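Protein Pcdhgb2 (Mus musculus, PDB 5SZR) probably acts as a calcium-dependent cell-adhesion protein and may help to establish and maintain specific neuronal connections, this chain being its extracellular cadherin domains 3 to 6. Local coordinates at residues A[267-272]-A[276-281]; A[294-299]-A[304-309]; A[283-288]-A[359-364]; A[237-242]-A[250-255]. All blocks are in the same frame, centred on the assembly; numbering follows the deposited sequence. Where two conformers were deposited one is given.

How the contacts relate
Three of the four contacts build one cadherin domain, a Greek-key beta sandwich, and the fourth joins that domain to the next. Contact 1 lies in one sheet and contact 2 in the other. Contact 4 spans the sheets near contact 2, their centres about 6 Å apart. Packing of Val277 CG2 on Leu295 CD2 at 3.9 Å brings contacts 1 and 2 together across the core. Contacts 2 and 4 supply Asp299 and Asp241 to the same calcium ion at one end of the domain. Contact 3, its centre about 33 Å from both, is part of the calcium-bound junction at the other end, and Phe283 CE2 packs on Phe267 CD1 of contact 1 at 3.9 Å.

Contact 1: residues A[267-272]-A[276-281]; sequences FVSVNQ and VVFAQR. With MAN (alpha-D-mannopyranose), chain T.
Phe267 and Arg281 stack at the open end of a beta hairpin whose strands, 268-270 and 276-279, lie at one edge of the antiparallel sheet of a cadherin beta sandwich. The short strands run antiparallel at 158°. Ser269 and Phe278 form the hydrogen-bonded pair: Phe278 N reaches Ser269 O at 2.8 Å, and Ser269 N returns a bond to Phe278 O. Nearer the turn, Asn271 N donates to Val276 O, while Asn271 OD1 accepts from the backbone of Asp273 and Ser274, which probably steadies the turn.

Val268, Val270, Val277 and Ala279 share the inward face, where Val270 CG2 touches Val277 CG2 at 3.8 Å and both valines rest on Leu295. Ser269 and Phe278 occupy the other face. There the chain of Gln280 folds back at chi2 (-85°), laying its CG against the backbone of Val268 and its amide over Ser269. At the turn end, Val276 CG1 packs against C1 of a mannose.

Arg281 bends at chi3 (59°), which turns its guanidinium onto the phenyl ring, and Ser266 OG holds NH1. The cation-pi contact is off-centre, with Arg281 CZ 4.0 Å from the ring centroid, whereas Arg281 CD sits almost squarely over the face of Phe267.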
loop_
_atom_site.group_PDB
_atom_site.type_symbol
_atom_site.label_atom_id
_atom_site.label_comp_id
_atom_site.label_asym_id
_atom_site.label_seq_id
_atom_site.Cartn_x
_atom_site.Cartn_y
_atom_site.Cartn_z
ATOM N N PHE A 267 2.861 15.023 32.059
ATOM C CA PHE A 267 1.710 14.125 32.101
ATOM C C PHE A 267 1.873 12.930 31.170
ATOM O O PHE A 267 1.809 11.778 31.612
ATOM C CB PHE A 267 0.427 14.890 31.751
ATOM C CG PHE A 267 -0.157 15.653 32.903
ATOM C CD1 PHE A 267 -1.325 15.227 33.511
ATOM C CD2 PHE A 267 0.466 16.791 33.381
ATOM C CE1 PHE A 267 -1.864 15.929 34.575
ATOM C CE2 PHE A 267 -0.068 17.494 34.443
ATOM C CZ PHE A 267 -1.235 17.063 35.040
ATOM N N VAL A 268 2.068 13.183 29.877
ATOM C CA VAL A 268 2.089 12.127 28.875
ATOM C C VAL A 268 3.166 12.419 27.841
ATOM O O VAL A 268 3.534 13.573 27.599
ATOM C CB VAL A 268 0.719 11.962 28.183
ATOM C CG1 VAL A 268 -0.309 11.394 29.158
ATOM C CG2 VAL A 268 0.252 13.294 27.624
ATOM N N SER A 269 3.674 11.348 27.238
ATOM C CA SER A 269 4.570 11.422 26.096
ATOM C C SER A 269 4.231 10.272 25.163
ATOM O O SER A 269 3.490 9.353 25.524
ATOM C CB SER A 269 6.040 11.353 26.517
ATOM O OG SER A 269 6.348 10.066 27.021
ATOM N N VAL A 270 4.780 10.320 23.954
ATOM C CA VAL A 270 4.625 9.234 22.997
ATOM C C VAL A 270 5.996 8.882 22.441
ATOM O O VAL A 270 6.820 9.766 22.182
ATOM C CB VAL A 270 3.630 9.593 21.871
ATOM C CG1 VAL A 270 4.204 10.646 20.934
ATOM C CG2 VAL A 270 3.217 8.348 21.112
ATOM N N ASN A 271 6.258 7.585 22.311
ATOM C CA ASN A 271 7.486 7.140 21.671
ATOM C C ASN A 271 7.382 7.380 20.167
ATOM O O ASN A 271 6.414 6.957 19.528
ATOM C CB ASN A 271 7.735 5.663 21.968
ATOM C CG ASN A 271 9.032 5.162 21.371
ATOM O OD1 ASN A 271 9.115 4.890 20.171
ATOM N ND2 ASN A 271 10.055 5.029 22.209
ATOM N N GLN A 272 8.374 8.071 19.602
ATOM C CA GLN A 272 8.253 8.563 18.232
ATOM C C GLN A 272 8.246 7.447 17.190
ATOM O O GLN A 272 7.770 7.668 16.071
ATOM C CB GLN A 272 9.386 9.540 17.922
ATOM C CG GLN A 272 10.740 8.870 17.753
ATOM C CD GLN A 272 11.778 9.788 17.136
ATOM O OE1 GLN A 272 11.483 10.931 16.780
ATOM N NE2 GLN A 272 13.002 9.289 17.001
ATOM N N VAL A 276 3.689 4.166 21.252
ATOM C CA VAL A 276 3.242 3.912 22.614
ATOM C C VAL A 276 3.134 5.234 23.356
ATOM O O VAL A 276 4.031 6.083 23.279
ATOM C CB VAL A 276 4.200 2.947 23.326
ATOM C CG1 VAL A 276 3.888 2.900 24.806
ATOM C CG2 VAL A 276 4.099 1.561 22.719
ATOM N N VAL A 277 2.022 5.422 24.060
ATOM C CA VAL A 277 1.780 6.621 24.855
ATOM C C VAL A 277 1.994 6.266 26.323
ATOM O O VAL A 277 1.352 5.347 26.845
ATOM C CB VAL A 277 0.366 7.171 24.620
ATOM C CG1 VAL A 277 0.120 8.389 25.497
ATOM C CG2 VAL A 277 0.169 7.508 23.152
ATOM N N PHE A 278 2.892 6.989 26.989
ATOM C CA PHE A 278 3.222 6.748 28.388
ATOM C C PHE A 278 2.610 7.819 29.273
ATOM O O PHE A 278 2.585 8.999 28.910
ATOM C CB PHE A 278 4.735 6.743 28.620
ATOM C CG PHE A 278 5.461 5.645 27.908
ATOM C CD1 PHE A 278 5.737 4.450 28.554
ATOM C CD2 PHE A 278 5.880 5.813 26.593
ATOM C CE1 PHE A 278 6.412 3.435 27.900
ATOM C CE2 PHE A 278 6.558 4.801 25.933
ATOM C CZ PHE A 278 6.824 3.609 26.588
ATOM N N ALA A 279 2.135 7.403 30.445
ATOM C CA ALA A 279 1.802 8.340 31.510
ATOM C C ALA A 279 3.083 8.698 32.248
ATOM O O ALA A 279 3.771 7.814 32.769
ATOM C CB ALA A 279 0.774 7.732 32.462
ATOM N N GLN A 280 3.413 9.988 32.282
ATOM C CA GLN A 280 4.662 10.447 32.873
ATOM C C GLN A 280 4.565 10.692 34.374
ATOM O O GLN A 280 5.585 10.991 35.003
ATOM C CB GLN A 280 5.126 11.732 32.179
ATOM C CG GLN A 280 5.198 11.627 30.659
ATOM C CD GLN A 280 6.505 11.039 30.167
ATOM O OE1 GLN A 280 7.351 11.752 29.628
ATOM N NE2 GLN A 280 6.676 9.732 30.346
ATOM N N ARG A 281 3.375 10.575 34.957
ATOM C CA ARG A 281 3.193 10.806 36.381
ATOM C C ARG A 281 2.050 9.941 36.883
ATOM O O ARG A 281 1.247 9.424 36.102
ATOM C CB ARG A 281 2.899 12.277 36.681
ATOM C CG ARG A 281 1.564 12.749 36.124
ATOM C CD ARG A 281 1.052 13.979 36.857
ATOM N NE ARG A 281 1.983 15.100 36.775
ATOM C CZ ARG A 281 1.693 16.337 37.165
ATOM N NH1 ARG A 281 2.598 17.299 37.055
ATOM N NH2 ARG A 281 0.496 16.611 37.664
HETATM C C1 MAN T . 2.442 0.011 26.291
HETATM C C2 MAN T . 1.494 0.080 25.083
HETATM C C3 MAN T . 0.048 -0.049 25.553
HETATM C C4 MAN T . -0.143 -1.288 26.451
HETATM C C5 MAN T . 0.867 -1.275 27.601
HETATM C C6 MAN T . 0.854 -2.538 28.438
HETATM O O2 MAN T . 1.716 -1.012 24.182
HETATM O O3 MAN T . -0.857 -0.086 24.450
HETATM O O4 MAN T . -1.448 -1.283 27.000
HETATM O O5 MAN T . 2.216 -1.122 27.082
HETATM O O6 MAN T . 1.897 -2.417 29.409
#

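Contact 2: residues A[294-299]-A[304-309]; sequences TLQARD and TLSANV. With CA (calcium ion), chain O; NAG (2-acetamido-2-deoxy-beta-D-glucopyranose), chain E.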
loop_
_atom_site.group_PDB
_atom_site.type_symbol
_atom_site.label_atom_id
_atom_site.label_comp_id
_atom_site.label_asym_id
_atom_site.label_seq_id
_atom_site.Cartn_x
_atom_site.Cartn_y
_atom_site.Cartn_z
ATOM N N THR A 294 -3.779 15.891 21.429
ATOM C CA THR A 294 -3.749 15.796 19.969
ATOM C C THR A 294 -2.387 15.272 19.532
ATOM O O THR A 294 -1.367 15.943 19.723
ATOM C CB THR A 294 -4.044 17.143 19.310
ATOM O OG1 THR A 294 -5.415 17.494 19.536
ATOM C CG2 THR A 294 -3.799 17.052 17.808
ATOM N N LEU A 295 -2.373 14.082 18.942
ATOM C CA LEU A 295 -1.155 13.470 18.435
ATOM C C LEU A 295 -1.074 13.636 16.921
ATOM O O LEU A 295 -2.075 13.885 16.243
ATOM C CB LEU A 295 -1.092 11.986 18.807
ATOM C CG LEU A 295 -1.140 11.666 20.302
ATOM C CD1 LEU A 295 -2.570 11.403 20.750
ATOM C CD2 LEU A 295 -0.237 10.489 20.647
ATOM N N GLN A 296 0.143 13.499 16.394
ATOM C CA GLN A 296 0.395 13.673 14.971
ATOM C C GLN A 296 1.267 12.539 14.455
ATOM O O GLN A 296 2.255 12.168 15.098
ATOM C CB GLN A 296 1.065 15.017 14.678
ATOM C CG GLN A 296 1.487 15.166 13.222
ATOM C CD GLN A 296 2.124 16.505 12.924
ATOM O OE1 GLN A 296 1.440 17.461 12.562
ATOM N NE2 GLN A 296 3.443 16.582 13.070
ATOM N N ALA A 297 0.891 11.991 13.301
ATOM C CA ALA A 297 1.707 11.035 12.564
ATOM C C ALA A 297 2.286 11.727 11.342
ATOM O O ALA A 297 1.552 12.360 10.578
ATOM C CB ALA A 297 0.891 9.815 12.134
ATOM N N ARG A 298 3.593 11.592 11.152
ATOM C CA ARG A 298 4.326 12.318 10.126
ATOM C C ARG A 298 5.213 11.342 9.366
ATOM O O ARG A 298 5.885 10.511 9.984
ATOM C CB ARG A 298 5.165 13.422 10.774
ATOM C CG ARG A 298 5.800 14.400 9.822
ATOM C CD ARG A 298 6.609 15.418 10.598
ATOM N NE ARG A 298 6.863 16.612 9.802
ATOM C CZ ARG A 298 5.985 17.596 9.642
ATOM N NH1 ARG A 298 6.295 18.648 8.895
ATOM N NH2 ARG A 298 4.794 17.527 10.226
ATOM N N ASP A 299 5.213 11.430 8.034
ATOM C CA ASP A 299 6.142 10.600 7.280
ATOM C C ASP A 299 7.455 11.354 7.066
ATOM O O ASP A 299 7.580 12.538 7.386
ATOM C CB ASP A 299 5.529 10.124 5.951
ATOM C CG ASP A 299 5.287 11.248 4.938
ATOM O OD1 ASP A 299 6.041 12.242 4.892
ATOM O OD2 ASP A 299 4.328 11.117 4.154
ATOM N N THR A 304 7.113 16.433 3.644
ATOM C CA THR A 304 6.474 15.501 4.559
ATOM C C THR A 304 4.959 15.625 4.497
ATOM O O THR A 304 4.407 16.684 4.184
ATOM C CB THR A 304 6.931 15.742 5.998
ATOM O OG1 THR A 304 6.565 17.069 6.393
ATOM C CG2 THR A 304 8.436 15.571 6.126
ATOM N N LEU A 305 4.290 14.524 4.813
ATOM C CA LEU A 305 2.847 14.486 4.966
ATOM C C LEU A 305 2.510 14.015 6.374
ATOM O O LEU A 305 3.300 13.316 7.020
ATOM C CB LEU A 305 2.210 13.573 3.915
ATOM C CG LEU A 305 2.369 14.115 2.493
ATOM C CD1 LEU A 305 1.960 13.075 1.470
ATOM C CD2 LEU A 305 1.549 15.384 2.329
ATOM N N SER A 306 1.334 14.414 6.856
ATOM C CA SER A 306 1.011 14.204 8.257
ATOM C C SER A 306 -0.492 14.079 8.446
ATOM O O SER A 306 -1.286 14.496 7.599
ATOM C CB SER A 306 1.542 15.344 9.122
ATOM O OG SER A 306 0.804 16.528 8.879
ATOM N N ALA A 307 -0.870 13.492 9.580
ATOM C CA ALA A 307 -2.251 13.484 10.036
ATOM C C ALA A 307 -2.285 13.763 11.532
ATOM O O ALA A 307 -1.307 13.545 12.256
ATOM C CB ALA A 307 -2.953 12.156 9.736
ATOM N N ASN A 308 -3.438 14.244 11.987
ATOM C CA ASN A 308 -3.685 14.586 13.379
ATOM C C ASN A 308 -4.852 13.770 13.905
ATOM O O ASN A 308 -5.843 13.562 13.196
ATOM C CB ASN A 308 -4.006 16.060 13.524
ATOM C CG ASN A 308 -2.847 16.933 13.165
ATOM O OD1 ASN A 308 -1.704 16.638 13.517
ATOM N ND2 ASN A 308 -3.115 18.012 12.451
ATOM N N VAL A 309 -4.741 13.319 15.152
ATOM C CA VAL A 309 -5.787 12.523 15.777
ATOM C C VAL A 309 -5.968 13.008 17.208
ATOM O O VAL A 309 -5.011 13.423 17.869
ATOM C CB VAL A 309 -5.461 11.011 15.727
ATOM C CG1 VAL A 309 -4.242 10.690 16.581
ATOM C CG2 VAL A 309 -6.663 10.181 16.145
HETATM CA CA CA O . 3.765 9.005 2.701
HETATM C C1 NAG E . -1.945 18.792 12.189
HETATM C C2 NAG E . -1.708 19.373 10.804
HETATM C C3 NAG E . -0.329 20.029 10.760
HETATM C C4 NAG E . -0.175 21.026 11.906
HETATM C C5 NAG E . -0.572 20.384 13.240
HETATM C C6 NAG E . -0.616 21.352 14.400
HETATM C C7 NAG E . -2.961 18.149 9.088
HETATM C C8 NAG E . -2.920 17.058 8.062
HETATM N N2 NAG E . -1.831 18.354 9.774
HETATM O O3 NAG E . -0.132 20.671 9.505
HETATM O O4 NAG E . 1.178 21.462 11.988
HETATM O O5 NAG E . -1.883 19.816 13.141
HETATM O O6 NAG E . 0.022 22.581 14.085
HETATM O O7 NAG E . -3.970 18.817 9.285
#
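Leu295 and Val309 begin a ladder of backbone bonds in a beta hairpin that ties strand 290-299 to strand 306-316 in the second sheet of the cadherin sandwich. Each of the four N-to-O distances (Leu295 N to Val309 O and the reverse, Ala297 N to Ala307 O and the reverse) is 2.9 Å. Asp299 N then donates to Leu305 O.

Apolar contact lies on the inward face, where Leu295 CB meets Val309 CG1 at 4.1 Å and Phe215 covers Ala297 and Val309.

Polar side chains and sugar occupy the other face. Gln296 and Asn308 run side by side with nearly coplanar amides, 16° apart. Asn308 ND2 is bonded covalently to an N-acetylglucosamine, whose N2 makes a weak hydrogen bond to Ser306 OG. The extended Arg298 chain brings one face of its guanidinium over Thr304 OG1.

Asp299 combines hydrogen bonding with metal binding. Its chi1 of 67° swings the carboxylate toward the turn: Asp299 OD1 receives Leu305 N at 2.9 Å from above its plane, and also Gly301 N, while Asp299 OD2 binds calcium at 2.6 Å. These separate duties should fix the carboxylate's rotation, so the turn probably helps to position this calcium ligand.

Contact 3: residues A[283-288]-A[359-364]; sequences FDHEQL and ADSGHN. With CA (calcium ion), chain Q; CA (calcium ion), chain R; CA (calcium ion), chain P.
Glu286 and Asp360 meet across a calcium ion at the junction between two successive cadherin domains, the three-calcium arrangement characteristic of the family. The Glu286 chain bends at chi2 (68°), bringing its carboxylate round to grip two ions. OE1 bridges them, while Glu286 OE2 binds the middle ion at 2.4 Å. From the next domain, Asp360 sends OD1 to that middle ion at 2.5 Å and OD2 to the third, which Asn364 O also binds. The carboxylate planes stand 62° apart, and the shared cation probably offsets the repulsion expected between Glu286 OE2 and Asp360 OD1.

With CG anti to the nitrogen (chi1 177°), Asp284 directs OD1 at the first calcium; this oxygen also accepts Glu286 N from above the carboxylate plane, an Asx turn linking the two ligands. Two waters and Glu226 help to fill that site, while Asp317 and Asp320 join at the middle one.

Beside the ions, His285, whose ND1 is hydrogen-bonded to Val315, presents its ring edge to Ser361; His285 NE2 and Ser361 OG form a weak hydrogen bond of 3.3 Å.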
loop_
_atom_site.group_PDB
_atom_site.type_symbol
_atom_site.label_atom_id
_atom_site.label_comp_id
_atom_site.label_asym_id
_atom_site.label_seq_id
_atom_site.Cartn_x
_atom_site.Cartn_y
_atom_site.Cartn_z
ATOM N N PHE A 283 -1.415 9.607 38.080
ATOM C CA PHE A 283 -2.630 10.403 37.997
ATOM C C PHE A 283 -3.418 10.317 39.303
ATOM O O PHE A 283 -3.406 9.296 39.996
ATOM C CB PHE A 283 -3.493 9.941 36.825
ATOM C CG PHE A 283 -2.839 10.118 35.478
ATOM C CD1 PHE A 283 -3.084 9.220 34.454
ATOM C CD2 PHE A 283 -1.993 11.187 35.236
ATOM C CE1 PHE A 283 -2.487 9.379 33.206
ATOM C CE2 PHE A 283 -1.394 11.352 33.989
ATOM C CZ PHE A 283 -1.643 10.447 32.975
ATOM N N ASP A 284 -4.103 11.409 39.637
ATOM C CA ASP A 284 -4.924 11.511 40.842
ATOM C C ASP A 284 -6.324 11.924 40.409
ATOM O O ASP A 284 -6.546 13.083 40.039
ATOM C CB ASP A 284 -4.315 12.512 41.829
ATOM C CG ASP A 284 -5.157 12.710 43.080
ATOM O OD1 ASP A 284 -6.057 11.890 43.362
ATOM O OD2 ASP A 284 -4.898 13.695 43.807
ATOM N N HIS A 285 -7.261 10.971 40.445
ATOM C CA HIS A 285 -8.622 11.229 39.978
ATOM C C HIS A 285 -9.266 12.391 40.723
ATOM O O HIS A 285 -10.119 13.090 40.165
ATOM C CB HIS A 285 -9.468 9.962 40.130
ATOM C CG HIS A 285 -10.929 10.168 39.867
ATOM N ND1 HIS A 285 -11.481 10.057 38.609
ATOM C CD2 HIS A 285 -11.952 10.468 40.701
ATOM C CE1 HIS A 285 -12.781 10.284 38.679
ATOM N NE2 HIS A 285 -13.092 10.537 39.938
ATOM N N GLU A 286 -8.869 12.620 41.972
ATOM C CA GLU A 286 -9.464 13.696 42.751
ATOM C C GLU A 286 -8.999 15.076 42.295
ATOM O O GLU A 286 -9.700 16.060 42.550
ATOM C CB GLU A 286 -9.166 13.481 44.234
ATOM C CG GLU A 286 -10.079 12.450 44.914
ATOM C CD GLU A 286 -9.867 11.023 44.426
ATOM O OE1 GLU A 286 -8.711 10.567 44.386
ATOM O OE2 GLU A 286 -10.864 10.350 44.092
ATOM N N GLN A 287 -7.846 15.172 41.627
ATOM C CA GLN A 287 -7.396 16.444 41.076
ATOM C C GLN A 287 -7.885 16.654 39.645
ATOM O O GLN A 287 -8.363 17.742 39.311
ATOM C CB GLN A 287 -5.867 16.541 41.135
ATOM C CG GLN A 287 -5.314 16.763 42.537
ATOM C CD GLN A 287 -5.850 18.029 43.186
ATOM O OE1 GLN A 287 -5.886 19.091 42.565
ATOM N NE2 GLN A 287 -6.277 17.917 44.439
ATOM N N LEU A 288 -7.786 15.634 38.797
ATOM C CA LEU A 288 -8.173 15.764 37.399
ATOM C C LEU A 288 -8.792 14.464 36.913
ATOM O O LEU A 288 -8.174 13.401 37.012
ATOM C CB LEU A 288 -6.965 16.131 36.529
ATOM C CG LEU A 288 -7.211 16.387 35.041
ATOM C CD1 LEU A 288 -8.197 17.534 34.840
ATOM C CD2 LEU A 288 -5.891 16.685 34.358
ATOM N N ALA A 359 -13.755 11.379 49.847
ATOM C CA ALA A 359 -13.171 12.141 48.748
ATOM C C ALA A 359 -13.308 11.457 47.391
ATOM O O ALA A 359 -13.055 12.102 46.365
ATOM C CB ALA A 359 -11.691 12.418 49.029
ATOM N N ASP A 360 -13.690 10.183 47.353
ATOM C CA ASP A 360 -13.729 9.452 46.093
ATOM C C ASP A 360 -15.022 9.726 45.333
ATOM O O ASP A 360 -15.731 10.694 45.635
ATOM C CB ASP A 360 -13.554 7.956 46.356
ATOM C CG ASP A 360 -12.207 7.632 46.980
ATOM O OD1 ASP A 360 -11.211 8.283 46.608
ATOM O OD2 ASP A 360 -12.138 6.738 47.845
ATOM N N SER A 361 -15.333 8.888 44.345
ATOM C CA SER A 361 -16.516 9.054 43.511
ATOM C C SER A 361 -17.242 7.721 43.375
ATOM O O SER A 361 -16.698 6.658 43.687
ATOM C CB SER A 361 -16.151 9.595 42.122
ATOM O OG SER A 361 -15.458 10.825 42.223
ATOM N N GLY A 362 -18.487 7.793 42.907
ATOM C CA GLY A 362 -19.272 6.596 42.666
ATOM C C GLY A 362 -19.406 5.725 43.897
ATOM O O GLY A 362 -19.575 6.210 45.026
ATOM N N HIS A 363 -19.324 4.407 43.682
ATOM C CA HIS A 363 -19.432 3.479 44.803
ATOM C C HIS A 363 -18.284 3.645 45.788
ATOM O O HIS A 363 -18.441 3.347 46.975
ATOM C CB HIS A 363 -19.491 2.038 44.293
ATOM C CG HIS A 363 -20.816 1.662 43.708
ATOM N ND1 HIS A 363 -21.170 1.959 42.410
ATOM C CD2 HIS A 363 -21.876 1.016 44.247
ATOM C CE1 HIS A 363 -22.390 1.508 42.172
ATOM N NE2 HIS A 363 -22.841 0.933 43.273
ATOM N N ASN A 364 -17.128 4.121 45.325
ATOM C CA ASN A 364 -16.009 4.341 46.234
ATOM C C ASN A 364 -16.329 5.390 47.294
ATOM O O ASN A 364 -15.640 5.455 48.318
ATOM C CB ASN A 364 -14.759 4.748 45.446
ATOM C CG ASN A 364 -14.206 3.619 44.588
ATOM O OD1 ASN A 364 -14.211 2.456 44.988
ATOM N ND2 ASN A 364 -13.720 3.964 43.397
HETATM CA CA CA Q . -10.045 8.149 44.390
HETATM CA CA CA R . -13.689 5.887 49.542
HETATM CA CA CA P . -6.507 9.890 44.528
HETATM O O HOH W 1 -6.445 10.950 46.894
HETATM O O HOH W 2 -4.126 9.878 44.239
#

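Contact 4: residues A[237-242]-A[250-255]; sequences VSASDP and ISYSII. With CA (calcium ion), chain O; MAN (alpha-D-mannopyranose), chain Y; NAG (2-acetamido-2-deoxy-beta-D-glucopyranose), chain E.
Ile250 opens the strand 250-257 side of a contact that crosses the interior of the cadherin sandwich to the end of strand 232-240. Its CD1 meets Asp241 CB at 3.7 Å, packing hydrocarbon against the stem of a calcium ligand, while its CG2 lies over one face of the Tyr252 ring, toward the rim.

Tyr252 carries most of the contact. With CG beside the backbone N (chi1 -53°), the ring reaches across to the other sheet. Val237 CG2 touches Tyr252 CD1 at 3.9 Å, and Ala239 CB packs on CE1 of the same ring. At its tip, Tyr252 OH accepts Ala239 N in a nearly straight bond (2.9 Å, 170°). Further along, Ile255 CD1 lies against the N-acetylglucosamine on Asn308.

On the facing strand Ser238 points away and its OG carries an O-linked mannose, also held by His216; Asp241, just beyond, grips calcium with both OD1 and OD2. A buried backbone N-H thus gains a side-chain acceptor from the opposite sheet, fastening the strand between its sugar and its metal ligand.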
loop_
_atom_site.group_PDB
_atom_site.type_symbol
_atom_site.label_atom_id
_atom_site.label_comp_id
_atom_site.label_asym_id
_atom_site.label_seq_id
_atom_site.Cartn_x
_atom_site.Cartn_y
_atom_site.Cartn_z
ATOM N N VAL A 237 -0.936 4.461 19.675
ATOM C CA VAL A 237 -1.484 4.920 18.405
ATOM C C VAL A 237 -0.702 4.276 17.269
ATOM O O VAL A 237 0.474 3.927 17.416
ATOM C CB VAL A 237 -1.450 6.459 18.312
ATOM C CG1 VAL A 237 -2.259 7.080 19.441
ATOM C CG2 VAL A 237 -0.014 6.967 18.328
ATOM N N SER A 238 -1.366 4.101 16.128
ATOM C CA SER A 238 -0.737 3.516 14.950
ATOM C C SER A 238 -1.340 4.149 13.707
ATOM O O SER A 238 -2.563 4.280 13.606
ATOM C CB SER A 238 -0.917 1.992 14.913
ATOM O OG SER A 238 -0.300 1.429 13.766
ATOM N N ALA A 239 -0.478 4.548 12.775
ATOM C CA ALA A 239 -0.902 5.054 11.480
ATOM C C ALA A 239 -0.207 4.267 10.377
ATOM O O ALA A 239 0.893 3.741 10.566
ATOM C CB ALA A 239 -0.604 6.551 11.328
ATOM N N SER A 240 -0.866 4.182 9.225
ATOM C CA SER A 240 -0.344 3.469 8.069
ATOM C C SER A 240 -0.048 4.446 6.938
ATOM O O SER A 240 -0.590 5.552 6.883
ATOM C CB SER A 240 -1.330 2.397 7.593
ATOM O OG SER A 240 -2.589 2.971 7.290
ATOM N N ASP A 241 0.827 4.018 6.032
ATOM C CA ASP A 241 1.282 4.851 4.926
ATOM C C ASP A 241 1.759 3.950 3.792
ATOM O O ASP A 241 2.787 3.275 3.929
ATOM C CB ASP A 241 2.398 5.788 5.401
ATOM C CG ASP A 241 2.724 6.886 4.396
ATOM O OD1 ASP A 241 2.950 6.580 3.210
ATOM O OD2 ASP A 241 2.766 8.065 4.802
ATOM N N PRO A 242 1.048 3.906 2.658
ATOM C CA PRO A 242 1.387 2.929 1.613
ATOM C C PRO A 242 2.632 3.272 0.813
ATOM O O PRO A 242 3.077 2.435 0.016
ATOM C CB PRO A 242 0.145 2.943 0.714
ATOM C CG PRO A 242 -0.358 4.332 0.825
ATOM C CD PRO A 242 -0.092 4.754 2.266
ATOM N N ILE A 250 6.978 6.368 9.588
ATOM C CA ILE A 250 6.114 7.193 10.432
ATOM C C ILE A 250 6.842 7.589 11.709
ATOM O O ILE A 250 7.542 6.776 12.325
ATOM C CB ILE A 250 4.804 6.458 10.773
ATOM C CG1 ILE A 250 4.127 5.945 9.503
ATOM C CG2 ILE A 250 3.862 7.381 11.528
ATOM C CD1 ILE A 250 3.729 7.039 8.563
ATOM N N SER A 251 6.662 8.845 12.116
ATOM C CA SER A 251 7.063 9.319 13.435
ATOM C C SER A 251 5.850 9.921 14.129
ATOM O O SER A 251 5.112 10.708 13.527
ATOM C CB SER A 251 8.190 10.346 13.340
ATOM O OG SER A 251 9.405 9.724 12.965
ATOM N N TYR A 252 5.640 9.541 15.386
ATOM C CA TYR A 252 4.536 10.044 16.195
ATOM C C TYR A 252 5.029 11.101 17.174
ATOM O O TYR A 252 6.160 11.040 17.665
ATOM C CB TYR A 252 3.855 8.911 16.965
ATOM C CG TYR A 252 3.440 7.759 16.083
ATOM C CD1 TYR A 252 2.277 7.824 15.328
ATOM C CD2 TYR A 252 4.222 6.617 15.990
ATOM C CE1 TYR A 252 1.898 6.779 14.509
ATOM C CE2 TYR A 252 3.852 5.563 15.183
ATOM C CZ TYR A 252 2.690 5.648 14.439
ATOM O OH TYR A 252 2.320 4.594 13.634
ATOM N N SER A 253 4.160 12.071 17.459
ATOM C CA SER A 253 4.480 13.142 18.393
ATOM C C SER A 253 3.190 13.684 18.999
ATOM O O SER A 253 2.084 13.373 18.543
ATOM C CB SER A 253 5.274 14.261 17.710
ATOM O OG SER A 253 4.478 14.947 16.757
ATOM N N ILE A 254 3.345 14.506 20.035
ATOM C CA ILE A 254 2.232 15.174 20.701
ATOM C C ILE A 254 2.348 16.663 20.416
ATOM O O ILE A 254 3.375 17.280 20.726
ATOM C CB ILE A 254 2.226 14.913 22.216
ATOM C CG1 ILE A 254 1.974 13.436 22.519
ATOM C CG2 ILE A 254 1.182 15.782 22.899
ATOM C CD1 ILE A 254 1.934 13.130 24.009
ATOM N N ILE A 255 1.294 17.249 19.857
ATOM C CA ILE A 255 1.347 18.632 19.408
ATOM C C ILE A 255 0.418 19.565 20.179
ATOM O O ILE A 255 0.652 20.781 20.169
ATOM C CB ILE A 255 1.054 18.728 17.899
ATOM C CG1 ILE A 255 -0.326 18.150 17.605
ATOM C CG2 ILE A 255 2.131 18.008 17.109
ATOM C CD1 ILE A 255 -0.746 18.288 16.172
HETATM CA CA CA O . 3.765 9.005 2.701
HETATM C C1 MAN Y . -0.514 -0.001 13.736
HETATM C C2 MAN Y . 0.949 -0.427 13.542
HETATM C C3 MAN Y . 1.461 0.055 12.184
HETATM C C4 MAN Y . 0.514 -0.337 11.041
HETATM C C5 MAN Y . -0.939 0.063 11.348
HETATM C C6 MAN Y . -1.912 -0.513 10.330
HETATM O O2 MAN Y . 1.080 -1.856 13.510
HETATM O O3 MAN Y . 2.769 -0.445 11.908
HETATM O O4 MAN Y . 0.926 0.324 9.856
HETATM O O5 MAN Y . -1.335 -0.419 12.661
HETATM O O6 MAN Y . -3.192 0.075 10.539
HETATM C C1 NAG E . -1.945 18.792 12.189
HETATM C C2 NAG E . -1.708 19.373 10.804
HETATM C C3 NAG E . -0.329 20.029 10.760
HETATM C C4 NAG E . -0.175 21.026 11.906
HETATM C C5 NAG E . -0.572 20.384 13.240
HETATM C C6 NAG E . -0.616 21.352 14.400
HETATM C C7 NAG E . -2.961 18.149 9.088
HETATM C C8 NAG E . -2.920 17.058 8.062
HETATM N N2 NAG E . -1.831 18.354 9.774
HETATM O O3 NAG E . -0.132 20.671 9.505
HETATM O O4 NAG E . 1.178 21.462 11.988
HETATM O O5 NAG E . -1.883 19.816 13.141
HETATM O O6 NAG E . 0.022 22.581 14.085
HETATM O O7 NAG E . -3.970 18.817 9.285
#